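Side-chain contact in putative peptidase (PDB 3CE2), which is probably a zinc-dependent oligopeptidase of the M3B family that degrades small bioactive peptides: residues A[492-495]-A[496-500]. Residues are numbered along the deposited sequence; the frame is centred on the assembly and turned at random.
Sequences LTEE and YLSST
Leu497 N donates to Thr493 O at 2.9 Å, nearly straight (N-H...O 167°), and one residue on Ser498 N donates to Glu494 O, also at 2.9 Å; these bonds open helix 494-509, which Leu492 and Thr493 precede as loop. The next bond of the series, Ser499 N to Glu495 O, is weak, and Ser499 OG also donates to Glu495 O, at 3.1 Å. Thr493 is the N-cap: with chi1 at 64° its OG1 sits between its own backbone N and carbonyl carbon, from where it accepts a hydrogen bond from Tyr496 N at 3.1 Å and caps an amide of the opening turn. Ahead of the cap, Leu492 CD2 lies 4.0 Å from Tyr496 CD2, set obliquely to the ring. Both leucines touch helix 240-260, Leu492 at Ile251 and Leu497 at Ala244, and Leu497 also reaches Phe478 and Ile482 of helix 451-487. On another side the bent chain of Glu494 brings OE1 to Ser498 OG (3.2 Å), which approaches on the syn side, 29° out of the carboxylate plane; that hydroxyl is also bonded to Trp523 NE1. The Glu494 side chain touches His241 and lies about 4 Å from a bound zinc ion. Farther along, Thr500 OG1 donates to Tyr496 O from above the carbonyl plane and lies 3.4 Å above one face of the tyrosine ring, offset toward its rim.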
ATOM      1  N   LEU A 492     -28.790   4.895   0.242  1.00 55.54           N
ATOM      2  CA  LEU A 492     -28.059   4.071  -0.678  1.00 51.26           C
ATOM      3  C   LEU A 492     -28.715   2.703  -0.826  1.00 53.46           C
ATOM      4  O   LEU A 492     -28.250   1.707  -0.272  1.00 52.43           O
ATOM      5  CB  LEU A 492     -26.598   3.952  -0.222  1.00 51.87           C
ATOM      6  CG  LEU A 492     -25.778   5.251  -0.071  1.00 56.21           C
ATOM      7  CD1 LEU A 492     -24.299   4.981   0.342  1.00 51.99           C
ATOM      8  CD2 LEU A 492     -25.845   6.161  -1.320  1.00 48.87           C
ATOM      9  N   THR A 493     -29.800   2.647  -1.582  1.00 51.50           N
ATOM     10  CA  THR A 493     -30.472   1.377  -1.795  1.00 48.99           C
ATOM     11  C   THR A 493     -29.703   0.499  -2.782  1.00 50.25           C
ATOM     12  O   THR A 493     -28.880   0.982  -3.557  1.00 54.07           O
ATOM     13  CB  THR A 493     -31.875   1.601  -2.335  1.00 52.79           C
ATOM     14  OG1 THR A 493     -31.795   2.224  -3.621  1.00 52.53           O
ATOM     15  CG2 THR A 493     -32.667   2.492  -1.377  1.00 50.27           C
ATOM     16  N   GLU A 494     -29.966  -0.799  -2.767  1.00 46.70           N
ATOM     17  CA  GLU A 494     -29.342  -1.637  -3.761  1.00 49.86           C
ATOM     18  C   GLU A 494     -29.640  -1.103  -5.160  1.00 48.55           C
ATOM     19  O   GLU A 494     -28.805  -1.216  -6.044  1.00 44.29           O
ATOM     20  CB  GLU A 494     -29.762  -3.109  -3.624  1.00 52.40           C
ATOM     21  CG  GLU A 494     -30.887  -3.585  -4.555  1.00 62.77           C
ATOM     22  CD  GLU A 494     -30.419  -3.960  -5.980  1.00 73.23           C
ATOM     23  OE1 GLU A 494     -29.190  -4.119  -6.237  1.00 70.01           O
ATOM     24  OE2 GLU A 494     -31.311  -4.100  -6.853  1.00 76.62           O
ATOM     25  N   GLU A 495     -30.825  -0.537  -5.372  1.00 56.87           N
ATOM     26  CA  GLU A 495     -31.187  -0.088  -6.714  1.00 62.21           C
ATOM     27  C   GLU A 495     -30.244   1.044  -7.112  1.00 58.57           C
ATOM     28  O   GLU A 495     -29.728   1.087  -8.229  1.00 58.62           O
ATOM     29  CB  GLU A 495     -32.644   0.382  -6.792  1.00 69.81           C
ATOM     30  CG  GLU A 495     -33.237   0.260  -8.212  1.00 79.84           C
ATOM     31  CD  GLU A 495     -33.953   1.537  -8.704  1.00 85.29           C
ATOM     32  OE1 GLU A 495     -35.049   1.860  -8.185  1.00 82.79           O
ATOM     33  OE2 GLU A 495     -33.423   2.209  -9.633  1.00 86.94           O
ATOM     34  N   TYR A 496     -30.002   1.940  -6.169  1.00 48.57           N
ATOM     35  CA  TYR A 496     -29.165   3.076  -6.419  1.00 48.82           C
ATOM     36  C   TYR A 496     -27.705   2.653  -6.613  1.00 49.73           C
ATOM     37  O   TYR A 496     -27.087   2.974  -7.635  1.00 51.22           O
ATOM     38  CB  TYR A 496     -29.292   4.065  -5.270  1.00 57.54           C
ATOM     39  CG  TYR A 496     -28.516   5.320  -5.519  1.00 63.09           C
ATOM     40  CD1 TYR A 496     -29.036   6.335  -6.317  1.00 63.95           C
ATOM     41  CD2 TYR A 496     -27.245   5.484  -4.985  1.00 64.47           C
ATOM     42  CE1 TYR A 496     -28.320   7.480  -6.564  1.00 60.80           C
ATOM     43  CE2 TYR A 496     -26.521   6.622  -5.221  1.00 65.41           C
ATOM     44  CZ  TYR A 496     -27.062   7.616  -6.010  1.00 65.46           C
ATOM     45  OH  TYR A 496     -26.332   8.753  -6.235  1.00 68.86           O
ATOM     46  N   LEU A 497     -27.155   1.932  -5.641  1.00 44.01           N
ATOM     47  CA  LEU A 497     -25.771   1.458  -5.723  1.00 41.34           C
ATOM     48  C   LEU A 497     -25.529   0.765  -7.050  1.00 42.62           C
ATOM     49  O   LEU A 497     -24.541   1.010  -7.745  1.00 46.83           O
ATOM     50  CB  LEU A 497     -25.465   0.500  -4.569  1.00 39.94           C
ATOM     51  CG  LEU A 497     -25.457   1.229  -3.224  1.00 41.08           C
ATOM     52  CD1 LEU A 497     -25.444   0.297  -1.992  1.00 40.77           C
ATOM     53  CD2 LEU A 497     -24.268   2.140  -3.210  1.00 38.62           C
ATOM     54  N   SER A 498     -26.455  -0.091  -7.427  1.00 41.36           N
ATOM     55  CA  SER A 498     -26.260  -0.859  -8.627  1.00 43.50           C
ATOM     56  C   SER A 498     -26.332  -0.051  -9.908  1.00 42.72           C
ATOM     57  O   SER A 498     -25.784  -0.483 -10.908  1.00 45.69           O
ATOM     58  CB  SER A 498     -27.219  -2.035  -8.663  1.00 38.98           C
ATOM     59  OG  SER A 498     -26.639  -3.092  -7.936  1.00 46.06           O
ATOM     60  N   SER A 499     -26.994   1.104  -9.884  1.00 42.90           N
ATOM     61  CA  SER A 499     -27.078   1.965 -11.076  1.00 49.59           C
ATOM     62  C   SER A 499     -25.831   2.784 -11.203  1.00 50.50           C
ATOM     63  O   SER A 499     -25.234   2.871 -12.263  1.00 50.85           O
ATOM     64  CB  SER A 499     -28.241   2.943 -10.977  1.00 53.45           C
ATOM     65  OG  SER A 499     -29.450   2.244 -11.125  1.00 63.30           O
ATOM     66  N   THR A 500     -25.471   3.410 -10.094  1.00 51.23           N
ATOM     67  CA  THR A 500     -24.253   4.157  -9.976  1.00 47.22           C
ATOM     68  C   THR A 500     -23.088   3.319 -10.500  1.00 53.24           C
ATOM     69  O   THR A 500     -22.265   3.791 -11.299  1.00 58.88           O
ATOM     70  CB  THR A 500     -24.022   4.481  -8.510  1.00 44.77           C
ATOM     71  OG1 THR A 500     -25.117   5.258  -8.036  1.00 50.51           O
ATOM     72  CG2 THR A 500     -22.764   5.264  -8.318  1.00 50.61           C
TER